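Local coordinates for protein dTDP-glucose 4,6-dehydratase (Klebsiella pneumoniae, PDB 5U4Q) that binds NAD and probably catalyses the NAD-dependent dehydration or epimerisation of a nucleotide-linked sugar such as dTDP-glucose, at residues F6-A11 / H28-I33; D34-Y39 / F59-L64; V42-A47 / G186-P191. All coordinates share one frame; numbering follows the deposited sequence. Where two conformers were deposited one is given.

Interaction 1 of 3, residues F6-A11 / H28-I33. With NAD (nicotinamide-adenine-dinucleotide), chain C.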
loop_
_atom_site.group_PDB
_atom_site.type_symbol
_atom_site.label_atom_id
_atom_site.label_comp_id
_atom_site.label_asym_id
_atom_site.label_seq_id
_atom_site.Cartn_x
_atom_site.Cartn_y
_atom_site.Cartn_z
ATOM N N PHE A 6 -11.670 -15.133 19.237
ATOM C CA PHE A 6 -10.731 -14.718 18.228
ATOM C C PHE A 6 -11.298 -14.953 16.826
ATOM O O PHE A 6 -11.940 -15.974 16.560
ATOM C CB PHE A 6 -9.472 -15.589 18.294
ATOM C CG PHE A 6 -8.625 -15.408 19.519
ATOM C CD1 PHE A 6 -8.955 -16.005 20.699
ATOM C CD2 PHE A 6 -7.414 -14.722 19.435
ATOM C CE1 PHE A 6 -8.155 -15.862 21.816
ATOM C CE2 PHE A 6 -6.604 -14.596 20.539
ATOM C CZ PHE A 6 -6.993 -15.151 21.743
ATOM N N LEU A 7 -11.021 -14.027 15.926
ATOM C CA LEU A 7 -11.232 -14.241 14.503
ATOM C C LEU A 7 -9.887 -14.672 13.910
ATOM O O LEU A 7 -8.886 -13.985 14.121
ATOM C CB LEU A 7 -11.621 -12.949 13.791
ATOM C CG LEU A 7 -11.725 -12.983 12.266
ATOM C CD1 LEU A 7 -12.724 -14.056 11.806
ATOM C CD2 LEU A 7 -12.086 -11.609 11.706
ATOM N N VAL A 8 -9.887 -15.769 13.163
ATOM C CA VAL A 8 -8.704 -16.191 12.412
ATOM C C VAL A 8 -9.108 -16.153 10.944
ATOM O O VAL A 8 -9.931 -16.953 10.497
ATOM C CB VAL A 8 -8.224 -17.601 12.800
ATOM C CG1 VAL A 8 -7.038 -18.043 11.929
ATOM C CG2 VAL A 8 -7.873 -17.672 14.265
ATOM N N THR A 9 -8.526 -15.248 10.163
ATOM C CA THR A 9 -8.803 -15.223 8.734
ATOM C C THR A 9 -7.796 -16.109 8.035
ATOM O O THR A 9 -6.684 -16.323 8.532
ATOM C CB THR A 9 -8.789 -13.816 8.142
ATOM O OG1 THR A 9 -7.446 -13.363 7.965
ATOM C CG2 THR A 9 -9.591 -12.864 9.018
ATOM N N GLY A 10 -8.206 -16.692 6.919
ATOM C CA GLY A 10 -7.322 -17.628 6.220
ATOM C C GLY A 10 -7.232 -18.923 7.003
ATOM O O GLY A 10 -6.239 -19.645 6.902
ATOM N N ALA A 11 -8.277 -19.248 7.762
ATOM C CA ALA A 11 -8.277 -20.403 8.662
ATOM C C ALA A 11 -8.194 -21.763 8.002
ATOM O O ALA A 11 -7.821 -22.727 8.677
ATOM C CB ALA A 11 -9.527 -20.349 9.542
ATOM N N HIS A 28 -10.061 -21.366 23.826
ATOM C CA HIS A 28 -10.709 -20.157 23.337
ATOM C C HIS A 28 -11.777 -20.451 22.298
ATOM O O HIS A 28 -11.804 -21.517 21.700
ATOM C CB HIS A 28 -9.699 -19.228 22.667
ATOM C CG HIS A 28 -8.544 -18.844 23.529
ATOM N ND1 HIS A 28 -8.697 -18.166 24.720
ATOM C CD2 HIS A 28 -7.208 -18.964 23.330
ATOM C CE1 HIS A 28 -7.505 -17.934 25.242
ATOM N NE2 HIS A 28 -6.584 -18.399 24.416
ATOM N N ASN A 29 -12.658 -19.475 22.092
ATOM C CA ASN A 29 -13.664 -19.502 21.053
ATOM C C ASN A 29 -13.014 -18.912 19.801
ATOM O O ASN A 29 -12.312 -17.896 19.877
ATOM C CB ASN A 29 -14.880 -18.677 21.475
ATOM C CG ASN A 29 -15.607 -19.285 22.665
ATOM O OD1 ASN A 29 -15.760 -20.504 22.770
ATOM N ND2 ASN A 29 -16.048 -18.434 23.573
ATOM N N VAL A 30 -13.189 -19.575 18.668
ATOM C CA VAL A 30 -12.587 -19.139 17.417
ATOM C C VAL A 30 -13.573 -19.171 16.292
ATOM O O VAL A 30 -14.299 -20.154 16.136
ATOM C CB VAL A 30 -11.419 -20.077 17.039
ATOM C CG1 VAL A 30 -10.816 -19.691 15.694
ATOM C CG2 VAL A 30 -10.364 -20.067 18.124
ATOM N N VAL A 31 -13.620 -18.100 15.510
ATOM C CA VAL A 31 -14.347 -18.088 14.264
ATOM C C VAL A 31 -13.264 -18.027 13.184
ATOM O O VAL A 31 -12.383 -17.154 13.225
ATOM C CB VAL A 31 -15.295 -16.890 14.118
ATOM C CG1 VAL A 31 -15.933 -16.875 12.741
ATOM C CG2 VAL A 31 -16.339 -16.929 15.239
ATOM N N GLY A 32 -13.332 -18.962 12.263
ATOM C CA GLY A 32 -12.414 -19.020 11.123
ATOM C C GLY A 32 -13.160 -18.625 9.871
ATOM O O GLY A 32 -14.325 -19.006 9.695
ATOM N N ILE A 33 -12.528 -17.811 9.013
ATOM C CA ILE A 33 -13.088 -17.507 7.712
ATOM C C ILE A 33 -12.061 -17.794 6.623
ATOM O O ILE A 33 -10.851 -17.730 6.874
ATOM C CB ILE A 33 -13.622 -16.063 7.602
ATOM C CG1 ILE A 33 -12.506 -15.018 7.671
ATOM C CG2 ILE A 33 -14.665 -15.806 8.677
ATOM C CD1 ILE A 33 -12.962 -13.613 7.328
HETATM P PA NAD C . -2.289 -20.045 2.453
HETATM O O1A NAD C . -2.123 -21.472 2.808
HETATM O O2A NAD C . -2.533 -19.628 1.016
HETATM O O5B NAD C . -3.454 -19.447 3.402
HETATM C C5B NAD C . -4.146 -18.229 3.159
HETATM C C4B NAD C . -5.636 -18.531 3.146
HETATM O O4B NAD C . -6.262 -17.272 2.837
HETATM C C3B NAD C . -6.047 -19.538 2.081
HETATM O O3B NAD C . -6.656 -20.732 2.596
HETATM C C2B NAD C . -6.976 -18.719 1.183
HETATM O O2B NAD C . -8.092 -19.478 0.679
HETATM C C1B NAD C . -7.394 -17.530 2.045
HETATM N N9A NAD C . -7.752 -16.334 1.264
HETATM C C8A NAD C . -7.026 -15.755 0.281
HETATM N N7A NAD C . -7.678 -14.704 -0.221
HETATM C C5A NAD C . -8.830 -14.588 0.458
HETATM C C6A NAD C . -10.004 -13.694 0.386
HETATM N N6A NAD C . -10.072 -12.691 -0.479
HETATM N N1A NAD C . -10.988 -13.938 1.252
HETATM C C2A NAD C . -10.968 -14.946 2.137
HETATM N N3A NAD C . -9.944 -15.818 2.239
HETATM C C4A NAD C . -8.872 -15.664 1.418
HETATM O O3 NAD C . -1.004 -19.173 2.886
HETATM P PN NAD C . -0.252 -19.103 4.307
HETATM O O1N NAD C . -0.987 -19.789 5.383
HETATM O O2N NAD C . 1.203 -19.427 3.967
HETATM O O5D NAD C . -0.315 -17.525 4.523
HETATM C C5D NAD C . -0.881 -16.869 5.654
HETATM C C4D NAD C . -0.382 -15.434 5.612
HETATM O O4D NAD C . 1.031 -15.401 5.917
HETATM C C3D NAD C . -0.535 -14.664 4.305
HETATM O O3D NAD C . -0.917 -13.325 4.629
HETATM C C2D NAD C . 0.854 -14.627 3.712
HETATM O O2D NAD C . 1.103 -13.458 2.904
HETATM C C1D NAD C . 1.737 -14.640 4.944
HETATM N N1N NAD C . 3.050 -15.266 4.694
HETATM C C2N NAD C . 3.235 -16.606 4.675
HETATM C C3N NAD C . 4.502 -17.167 4.436
HETATM C C7N NAD C . 4.791 -18.674 4.397
HETATM O O7N NAD C . 5.967 -19.067 4.346
HETATM N N7N NAD C . 3.826 -19.608 4.372
HETATM C C4N NAD C . 5.562 -16.326 4.183
HETATM C C5N NAD C . 5.356 -14.954 4.192
HETATM C C6N NAD C . 4.087 -14.435 4.427
#
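The first beta-alpha-beta unit of the Rossmann domain brings Phe6-Thr9 alongside Asn29-Ile33 as parallel neighbouring strands, their segment axes 4.8 Å apart and inclined by 25°. The backbone ladder alternates between strands: Phe6 N gives to Asn29 O and Val31 N returns to Phe6 O, both at 2.9 Å; Val8 N then binds Val31 O, and Ile33 N binds Val8 O at 3.1 Å.

At the far end from the cofactor, an edge of the Phe6 ring meets a face of the His28 imidazole, the planes 53° apart, with Phe6 CE1 3.5 Å from His28 CG. Val8 CG2 rests on Val30 CG1 on the same side of the sheet, which helix 14-25 covers through Leu23 and Leu24. Leu7, Val31, Thr9 and Ile33 occupy the other side, where helix 67-77 packs on Leu7, Val31 and Ile33. Strand 5-9 runs straight into the dinucleotide-binding loop, a GxxGxxG sequence starting at Gly10, which leads into helix 14-25, the crossover. Ile33 O takes Ala11 N at 3.1 Å and, more weakly, Gly10 N, tying the strand end to the first residues of that loop. Ala11 CB packs directly on the backbone at Gly32, 3.5 Å from its CA. With a chi1 of 67°, Ile33 sends CG1 between its backbone N and carbonyl carbon, placing CD1 beside Thr9 CG2. Gly10 CA approaches the adenosine ribose, 3.6 Å from O4B of NAD.

Interaction 2 of 3, residues D34-Y39 / F59-L64. With NAD (nicotinamide-adenine-dinucleotide), chain C.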
loop_
_atom_site.group_PDB
_atom_site.type_symbol
_atom_site.label_atom_id
_atom_site.label_comp_id
_atom_site.label_asym_id
_atom_site.label_seq_id
_atom_site.Cartn_x
_atom_site.Cartn_y
_atom_site.Cartn_z
ATOM N N ASP A 34 -12.545 -18.140 5.428
ATOM C CA ASP A 34 -11.701 -18.407 4.290
ATOM C C ASP A 34 -12.627 -18.426 3.091
ATOM O O ASP A 34 -13.775 -18.809 3.231
ATOM C CB ASP A 34 -11.020 -19.760 4.494
ATOM C CG ASP A 34 -9.770 -19.914 3.666
ATOM O OD1 ASP A 34 -9.879 -19.966 2.410
ATOM O OD2 ASP A 34 -8.677 -19.995 4.289
ATOM N N ASN A 35 -12.130 -18.030 1.933
ATOM C CA ASN A 35 -12.958 -18.117 0.724
ATOM C C ASN A 35 -12.763 -19.406 -0.056
ATOM O O ASN A 35 -13.379 -19.575 -1.119
ATOM C CB ASN A 35 -12.788 -16.881 -0.163
ATOM C CG ASN A 35 -11.452 -16.810 -0.874
ATOM O OD1 ASN A 35 -10.555 -17.627 -0.652
ATOM N ND2 ASN A 35 -11.325 -15.830 -1.763
HETATM N N MSE A 36 -11.905 -20.301 0.445
HETATM C CA MSE A 36 -11.675 -21.620 -0.169
HETATM C C MSE A 36 -11.276 -21.474 -1.610
HETATM O O MSE A 36 -11.715 -22.245 -2.458
HETATM C CB MSE A 36 -12.924 -22.513 -0.024
HETATM C CG MSE A 36 -13.442 -22.581 1.409
HETATM SE SE MSE A 36 -12.101 -23.295 2.659
HETATM C CE MSE A 36 -12.174 -25.190 2.190
ATOM N N ASN A 37 -10.431 -20.493 -1.917
ATOM C CA ASN A 37 -10.054 -20.289 -3.326
ATOM C C ASN A 37 -9.180 -21.429 -3.823
ATOM O O ASN A 37 -8.589 -22.175 -3.029
ATOM C CB ASN A 37 -9.417 -18.920 -3.583
ATOM C CG ASN A 37 -8.000 -18.801 -3.033
ATOM O OD1 ASN A 37 -7.152 -19.649 -3.294
ATOM N ND2 ASN A 37 -7.730 -17.734 -2.287
ATOM N N ASP A 38 -9.098 -21.561 -5.147
ATOM C CA ASP A 38 -8.343 -22.654 -5.740
ATOM C C ASP A 38 -6.898 -22.344 -6.136
ATOM O O ASP A 38 -6.365 -22.991 -7.040
ATOM C CB ASP A 38 -9.137 -23.285 -6.916
ATOM C CG ASP A 38 -9.335 -22.349 -8.086
ATOM O OD1 ASP A 38 -8.819 -21.209 -8.078
ATOM O OD2 ASP A 38 -10.023 -22.786 -9.051
ATOM N N TYR A 39 -6.254 -21.382 -5.475
ATOM C CA TYR A 39 -4.848 -21.081 -5.779
ATOM C C TYR A 39 -4.029 -22.374 -5.685
ATOM O O TYR A 39 -3.076 -22.587 -6.451
ATOM C CB TYR A 39 -4.292 -19.980 -4.868
ATOM C CG TYR A 39 -2.792 -19.820 -4.998
ATOM C CD1 TYR A 39 -2.224 -19.166 -6.091
ATOM C CD2 TYR A 39 -1.947 -20.349 -4.042
ATOM C CE1 TYR A 39 -0.846 -19.038 -6.211
ATOM C CE2 TYR A 39 -0.573 -20.228 -4.150
ATOM C CZ TYR A 39 -0.021 -19.575 -5.234
ATOM O OH TYR A 39 1.354 -19.456 -5.334
ATOM N N PHE A 59 -16.953 -21.956 11.417
ATOM C CA PHE A 59 -16.398 -21.556 10.149
ATOM C C PHE A 59 -17.412 -20.854 9.287
ATOM O O PHE A 59 -18.596 -21.261 9.249
ATOM C CB PHE A 59 -15.869 -22.753 9.361
ATOM C CG PHE A 59 -15.359 -22.387 7.995
ATOM C CD1 PHE A 59 -14.164 -21.707 7.858
ATOM C CD2 PHE A 59 -16.088 -22.691 6.862
ATOM C CE1 PHE A 59 -13.696 -21.347 6.617
ATOM C CE2 PHE A 59 -15.619 -22.323 5.606
ATOM C CZ PHE A 59 -14.419 -21.655 5.497
ATOM N N GLN A 60 -16.973 -19.799 8.596
ATOM C CA GLN A 60 -17.814 -19.091 7.620
ATOM C C GLN A 60 -17.016 -18.894 6.333
ATOM O O GLN A 60 -15.910 -18.335 6.366
ATOM C CB GLN A 60 -18.292 -17.739 8.155
ATOM C CG GLN A 60 -19.149 -17.829 9.405
ATOM C CD GLN A 60 -19.695 -16.480 9.853
ATOM O OE1 GLN A 60 -19.661 -15.501 9.110
ATOM N NE2 GLN A 60 -20.209 -16.431 11.077
ATOM N N GLN A 61 -17.551 -19.376 5.208
ATOM C CA GLN A 61 -16.922 -19.167 3.925
ATOM C C GLN A 61 -17.297 -17.750 3.555
ATOM O O GLN A 61 -18.489 -17.419 3.376
ATOM C CB GLN A 61 -17.385 -20.182 2.883
ATOM C CG GLN A 61 -16.682 -19.961 1.561
ATOM C CD GLN A 61 -16.898 -21.048 0.531
ATOM O OE1 GLN A 61 -17.286 -22.161 0.853
ATOM N NE2 GLN A 61 -16.591 -20.728 -0.715
ATOM N N LEU A 62 -16.295 -16.890 3.482
ATOM C CA LEU A 62 -16.495 -15.469 3.306
ATOM C C LEU A 62 -15.277 -14.894 2.630
ATOM O O LEU A 62 -14.140 -15.289 2.960
ATOM C CB LEU A 62 -16.647 -14.826 4.692
ATOM C CG LEU A 62 -16.894 -13.353 4.842
ATOM C CD1 LEU A 62 -18.190 -12.949 4.178
ATOM C CD2 LEU A 62 -16.945 -13.020 6.326
ATOM N N ASP A 63 -15.498 -13.976 1.706
ATOM C CA ASP A 63 -14.430 -13.280 1.038
ATOM C C ASP A 63 -14.119 -11.993 1.787
ATOM O O ASP A 63 -15.010 -11.252 2.188
ATOM C CB ASP A 63 -14.800 -12.964 -0.398
ATOM C CG ASP A 63 -13.589 -12.799 -1.269
ATOM O OD1 ASP A 63 -12.836 -11.835 -1.047
ATOM O OD2 ASP A 63 -13.395 -13.677 -2.155
ATOM N N LEU A 64 -12.832 -11.716 1.973
ATOM C CA LEU A 64 -12.382 -10.480 2.636
ATOM C C LEU A 64 -12.915 -9.211 1.957
ATOM O O LEU A 64 -13.102 -8.193 2.632
ATOM C CB LEU A 64 -10.857 -10.402 2.628
ATOM C CG LEU A 64 -10.055 -11.392 3.437
ATOM C CD1 LEU A 64 -8.595 -11.147 3.108
ATOM C CD2 LEU A 64 -10.332 -11.231 4.934
HETATM P PA NAD C . -2.289 -20.045 2.453
HETATM O O1A NAD C . -2.123 -21.472 2.808
HETATM O O2A NAD C . -2.533 -19.628 1.016
HETATM O O5B NAD C . -3.454 -19.447 3.402
HETATM C C5B NAD C . -4.146 -18.229 3.159
HETATM C C4B NAD C . -5.636 -18.531 3.146
HETATM O O4B NAD C . -6.262 -17.272 2.837
HETATM C C3B NAD C . -6.047 -19.538 2.081
HETATM O O3B NAD C . -6.656 -20.732 2.596
HETATM C C2B NAD C . -6.976 -18.719 1.183
HETATM O O2B NAD C . -8.092 -19.478 0.679
HETATM C C1B NAD C . -7.394 -17.530 2.045
HETATM N N9A NAD C . -7.752 -16.334 1.264
HETATM C C8A NAD C . -7.026 -15.755 0.281
HETATM N N7A NAD C . -7.678 -14.704 -0.221
HETATM C C5A NAD C . -8.830 -14.588 0.458
HETATM C C6A NAD C . -10.004 -13.694 0.386
HETATM N N6A NAD C . -10.072 -12.691 -0.479
HETATM N N1A NAD C . -10.988 -13.938 1.252
HETATM C C2A NAD C . -10.968 -14.946 2.137
HETATM N N3A NAD C . -9.944 -15.818 2.239
HETATM C C4A NAD C . -8.872 -15.664 1.418
HETATM O O3 NAD C . -1.004 -19.173 2.886
HETATM P PN NAD C . -0.252 -19.103 4.307
HETATM O O1N NAD C . -0.987 -19.789 5.383
HETATM O O2N NAD C . 1.203 -19.427 3.967
HETATM O O5D NAD C . -0.315 -17.525 4.523
HETATM C C5D NAD C . -0.881 -16.869 5.654
HETATM C C4D NAD C . -0.382 -15.434 5.612
HETATM O O4D NAD C . 1.031 -15.401 5.917
HETATM C C3D NAD C . -0.535 -14.664 4.305
HETATM O O3D NAD C . -0.917 -13.325 4.629
HETATM C C2D NAD C . 0.854 -14.627 3.712
HETATM O O2D NAD C . 1.103 -13.458 2.904
HETATM C C1D NAD C . 1.737 -14.640 4.944
HETATM N N1N NAD C . 3.050 -15.266 4.694
HETATM C C2N NAD C . 3.235 -16.606 4.675
HETATM C C3N NAD C . 4.502 -17.167 4.436
HETATM C C7N NAD C . 4.791 -18.674 4.397
HETATM O O7N NAD C . 5.967 -19.067 4.346
HETATM N N7N NAD C . 3.826 -19.608 4.372
HETATM C C4N NAD C . 5.562 -16.326 4.183
HETATM C C5N NAD C . 5.356 -14.954 4.192
HETATM C C6N NAD C . 4.087 -14.435 4.427
#
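Asp34 OD1 is gripped twice: the ribose hydroxyl O2B of NAD donates to it at 2.5 Å, and Met36 N reaches its anti lone pair at 2.8 Å, closing an Asx turn. The other carboxylate oxygen, Asp34 OD2, accepts hydrogen bonds from O3B of NAD, at 2.7 Å, and from the backbone N of Ala12. An acidic residue ending the second Rossmann strand and holding both adenosine ribose hydroxyls is the classic NAD-binding feature of this fold. CG of Asp34 lies opposite its backbone N (chi1 -159°), which carries the carboxylate away from strand 59-61 and toward the ribose.

Between the segments the sheet is fading. Leu62 N still binds Asp34 O, from well above the carbonyl plane, whereas the bond from Asp34 N to Gln60 O is weak. Met36, present as selenomethionine, makes an oblique Met-aromatic contact with Phe59, SE standing 4.0 Å from CZ, and its side chain crosses that of Gln61 at about a right angle, CG lying against the amide carbon CD.

The adenine is bracketed on its polar side: N6A gives to Asp63 OD1 at 2.9 Å, and Leu64 N gives to N1A at 3.0 Å. Asp63 is in turn positioned by Asn35, whose side-chain amide lies against the adenine. Asn35 ND2 donates to Asp63 OD2 at 3.0 Å in a nearly straight bond (171°), within the amide plane but from above the carboxylate, the two planes being 71° apart.

Interaction 3 of 3, residues V42-A47 / G186-P191. With NAD (nicotinamide-adenine-dinucleotide), chain C.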
loop_
_atom_site.group_PDB
_atom_site.type_symbol
_atom_site.label_atom_id
_atom_site.label_comp_id
_atom_site.label_asym_id
_atom_site.label_seq_id
_atom_site.Cartn_x
_atom_site.Cartn_y
_atom_site.Cartn_z
ATOM N N VAL A 42 -8.073 -27.226 -3.253
ATOM C CA VAL A 42 -9.131 -26.957 -2.281
ATOM C C VAL A 42 -9.389 -28.158 -1.344
ATOM O O VAL A 42 -9.796 -27.978 -0.193
ATOM C CB VAL A 42 -10.435 -26.486 -2.974
ATOM C CG1 VAL A 42 -11.560 -26.311 -1.957
ATOM C CG2 VAL A 42 -10.182 -25.184 -3.726
ATOM N N SER A 43 -9.113 -29.386 -1.804
ATOM C CA SER A 43 -9.296 -30.548 -0.948
ATOM C C SER A 43 -8.370 -30.504 0.265
ATOM O O SER A 43 -8.698 -31.024 1.317
ATOM C CB SER A 43 -9.109 -31.871 -1.700
ATOM O OG SER A 43 -7.825 -31.968 -2.302
ATOM N N LEU A 44 -7.193 -29.908 0.082
ATOM C CA LEU A 44 -6.244 -29.753 1.190
ATOM C C LEU A 44 -6.789 -28.738 2.212
ATOM O O LEU A 44 -6.713 -28.957 3.415
ATOM C CB LEU A 44 -4.856 -29.371 0.657
ATOM C CG LEU A 44 -3.783 -29.089 1.707
ATOM C CD1 LEU A 44 -3.582 -30.282 2.609
ATOM C CD2 LEU A 44 -2.503 -28.704 1.005
ATOM N N LYS A 45 -7.301 -27.611 1.712
ATOM C CA LYS A 45 -7.952 -26.619 2.585
ATOM C C LYS A 45 -9.120 -27.249 3.355
ATOM O O LYS A 45 -9.265 -27.017 4.550
ATOM C CB LYS A 45 -8.399 -25.403 1.781
ATOM C CG LYS A 45 -7.230 -24.618 1.189
ATOM C CD LYS A 45 -7.704 -23.430 0.368
ATOM C CE LYS A 45 -6.494 -22.704 -0.198
ATOM N NZ LYS A 45 -6.834 -21.486 -0.970
ATOM N N GLN A 46 -9.942 -28.051 2.676
ATOM C CA GLN A 46 -11.054 -28.683 3.387
ATOM C C GLN A 46 -10.546 -29.688 4.414
ATOM O O GLN A 46 -11.137 -29.836 5.477
ATOM C CB GLN A 46 -12.035 -29.360 2.446
ATOM C CG GLN A 46 -13.276 -29.860 3.177
ATOM C CD GLN A 46 -14.099 -28.736 3.794
ATOM O OE1 GLN A 46 -14.338 -28.721 4.998
ATOM N NE2 GLN A 46 -14.507 -27.774 2.970
ATOM N N ALA A 47 -9.440 -30.370 4.115
ATOM C CA ALA A 47 -8.870 -31.310 5.078
ATOM C C ALA A 47 -8.414 -30.567 6.337
ATOM O O ALA A 47 -8.558 -31.065 7.447
ATOM C CB ALA A 47 -7.721 -32.129 4.472
ATOM N N GLY A 186 6.204 -27.019 7.213
ATOM C CA GLY A 186 5.758 -28.089 8.085
ATOM C C GLY A 186 4.500 -28.782 7.667
ATOM O O GLY A 186 3.943 -28.516 6.594
ATOM N N PRO A 187 4.039 -29.711 8.529
ATOM C CA PRO A 187 2.792 -30.428 8.278
ATOM C C PRO A 187 1.625 -29.495 7.897
ATOM O O PRO A 187 1.501 -28.386 8.429
ATOM C CB PRO A 187 2.531 -31.136 9.600
ATOM C CG PRO A 187 3.890 -31.366 10.157
ATOM C CD PRO A 187 4.691 -30.151 9.772
ATOM N N TRP A 188 0.842 -29.930 6.918
ATOM C CA TRP A 188 -0.280 -29.156 6.391
ATOM C C TRP A 188 0.184 -27.879 5.684
ATOM O O TRP A 188 -0.583 -26.918 5.556
ATOM C CB TRP A 188 -1.320 -28.829 7.484
ATOM C CG TRP A 188 -1.788 -30.037 8.209
ATOM C CD1 TRP A 188 -1.418 -30.442 9.442
ATOM C CD2 TRP A 188 -2.740 -30.988 7.730
ATOM N NE1 TRP A 188 -2.077 -31.625 9.774
ATOM C CE2 TRP A 188 -2.878 -31.981 8.729
ATOM C CE3 TRP A 188 -3.452 -31.128 6.528
ATOM C CZ2 TRP A 188 -3.731 -33.092 8.575
ATOM C CZ3 TRP A 188 -4.297 -32.254 6.366
ATOM C CH2 TRP A 188 -4.412 -33.215 7.393
ATOM N N GLY A 189 1.448 -27.874 5.214
ATOM C CA GLY A 189 2.017 -26.765 4.487
ATOM C C GLY A 189 1.351 -26.484 3.154
ATOM O O GLY A 189 0.348 -27.127 2.785
ATOM N N ARG A 190 1.887 -25.509 2.436
ATOM C CA ARG A 190 1.326 -25.195 1.130
ATOM C C ARG A 190 2.165 -25.817 0.003
ATOM O O ARG A 190 3.414 -25.768 0.038
ATOM C CB ARG A 190 1.089 -23.707 0.982
ATOM C CG ARG A 190 2.227 -22.874 1.446
ATOM C CD ARG A 190 1.819 -21.439 1.605
ATOM N NE ARG A 190 1.516 -20.833 0.325
ATOM C CZ ARG A 190 1.426 -19.517 0.135
ATOM N NH1 ARG A 190 1.632 -18.658 1.142
ATOM N NH2 ARG A 190 1.157 -19.056 -1.077
ATOM N N PRO A 191 1.495 -26.430 -0.999
ATOM C CA PRO A 191 2.225 -27.158 -2.046
ATOM C C PRO A 191 3.178 -26.346 -2.913
ATOM O O PRO A 191 4.072 -26.937 -3.535
ATOM C CB PRO A 191 1.124 -27.778 -2.919
ATOM C CG PRO A 191 -0.158 -27.192 -2.457
ATOM C CD PRO A 191 0.031 -26.612 -1.096
HETATM P PA NAD C . -2.289 -20.045 2.453
HETATM O O1A NAD C . -2.123 -21.472 2.808
HETATM O O2A NAD C . -2.533 -19.628 1.016
HETATM O O5B NAD C . -3.454 -19.447 3.402
HETATM C C5B NAD C . -4.146 -18.229 3.159
HETATM C C4B NAD C . -5.636 -18.531 3.146
HETATM O O4B NAD C . -6.262 -17.272 2.837
HETATM C C3B NAD C . -6.047 -19.538 2.081
HETATM O O3B NAD C . -6.656 -20.732 2.596
HETATM C C2B NAD C . -6.976 -18.719 1.183
HETATM O O2B NAD C . -8.092 -19.478 0.679
HETATM C C1B NAD C . -7.394 -17.530 2.045
HETATM N N9A NAD C . -7.752 -16.334 1.264
HETATM C C8A NAD C . -7.026 -15.755 0.281
HETATM N N7A NAD C . -7.678 -14.704 -0.221
HETATM C C5A NAD C . -8.830 -14.588 0.458
HETATM C C6A NAD C . -10.004 -13.694 0.386
HETATM N N6A NAD C . -10.072 -12.691 -0.479
HETATM N N1A NAD C . -10.988 -13.938 1.252
HETATM C C2A NAD C . -10.968 -14.946 2.137
HETATM N N3A NAD C . -9.944 -15.818 2.239
HETATM C C4A NAD C . -8.872 -15.664 1.418
HETATM O O3 NAD C . -1.004 -19.173 2.886
HETATM P PN NAD C . -0.252 -19.103 4.307
HETATM O O1N NAD C . -0.987 -19.789 5.383
HETATM O O2N NAD C . 1.203 -19.427 3.967
HETATM O O5D NAD C . -0.315 -17.525 4.523
HETATM C C5D NAD C . -0.881 -16.869 5.654
HETATM C C4D NAD C . -0.382 -15.434 5.612
HETATM O O4D NAD C . 1.031 -15.401 5.917
HETATM C C3D NAD C . -0.535 -14.664 4.305
HETATM O O3D NAD C . -0.917 -13.325 4.629
HETATM C C2D NAD C . 0.854 -14.627 3.712
HETATM O O2D NAD C . 1.103 -13.458 2.904
HETATM C C1D NAD C . 1.737 -14.640 4.944
HETATM N N1N NAD C . 3.050 -15.266 4.694
HETATM C C2N NAD C . 3.235 -16.606 4.675
HETATM C C3N NAD C . 4.502 -17.167 4.436
HETATM C C7N NAD C . 4.791 -18.674 4.397
HETATM O O7N NAD C . 5.967 -19.067 4.346
HETATM N N7N NAD C . 3.826 -19.608 4.372
HETATM C C4N NAD C . 5.562 -16.326 4.183
HETATM C C5N NAD C . 5.356 -14.954 4.192
HETATM C C6N NAD C . 4.087 -14.435 4.427
#
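Leu44, on helix 42-50, turns CG opposite its own backbone N (chi1 176°), while Trp188 holds CG opposite its carbonyl carbon (chi1 -54°), and these settings let leucine methyls and indole meet where the helix faces the loop. Leu44 CD1 lies at the edge of the indole, near its plane, 4.0 Å from Trp188 CE3. The second branch, CD2, points at the proline ring, ending 3.9 Å from Pro191 CD, and also rests on the carbonyl oxygen of Gly189. One helical turn along, Ala47 CB touches Trp188 CZ3 at 3.9 Å.

In the loop after strand 176-185, a type II beta turn from Gly186 to Gly189 presents Trp188, which takes a positive phi of 66°; Pro191 follows the turn. Trp330 and Tyr334 of helix 320-334 join the cluster, and Arg48 binds the carbonyls of Trp188 and Gly189.

Beside this cluster, each segment also sends a cation to NAD. The extended Lys45 chain delivers NZ to ribose O2B at 2.9 Å, and the same NZ binds Asn37 O. Arg190, bent at chi3, donates from NH1 to O2N of the pyrophosphate at 3.0 Å, with O3 and O2A over a guanidinium face; its NE forms a salt bridge with Asp192.

No hydrogen bond joins residues 42-47 to 186-191, whose contact is apolar; Arg48, just beyond on the helix, adds the polar tie. Lys45 binds the adenosine ribose and Arg190 the phosphate on the nicotinamide side, where it would be expected to offset part of the pyrophosphate's negative charge.

From the N terminus, interaction 1 closes the short loop containing helix 14-25 and is complete before interaction 2 begins. Interaction 2 opens directly after it, at the end of the same strand 29-34, and closes around helix 42-50; Gly32 O with Gln60 N, probably hydrogen-bonded, carries the sheet from one to the other. Interaction 3 starts inside that second loop and ends 139 residues later, after strand 176-185, so its segments alternate with those of interaction 2. It thereby ties helix 42-50 to the loop that follows strand 176-185. All three border NAD, and interactions 2 and 3 also touch each other directly.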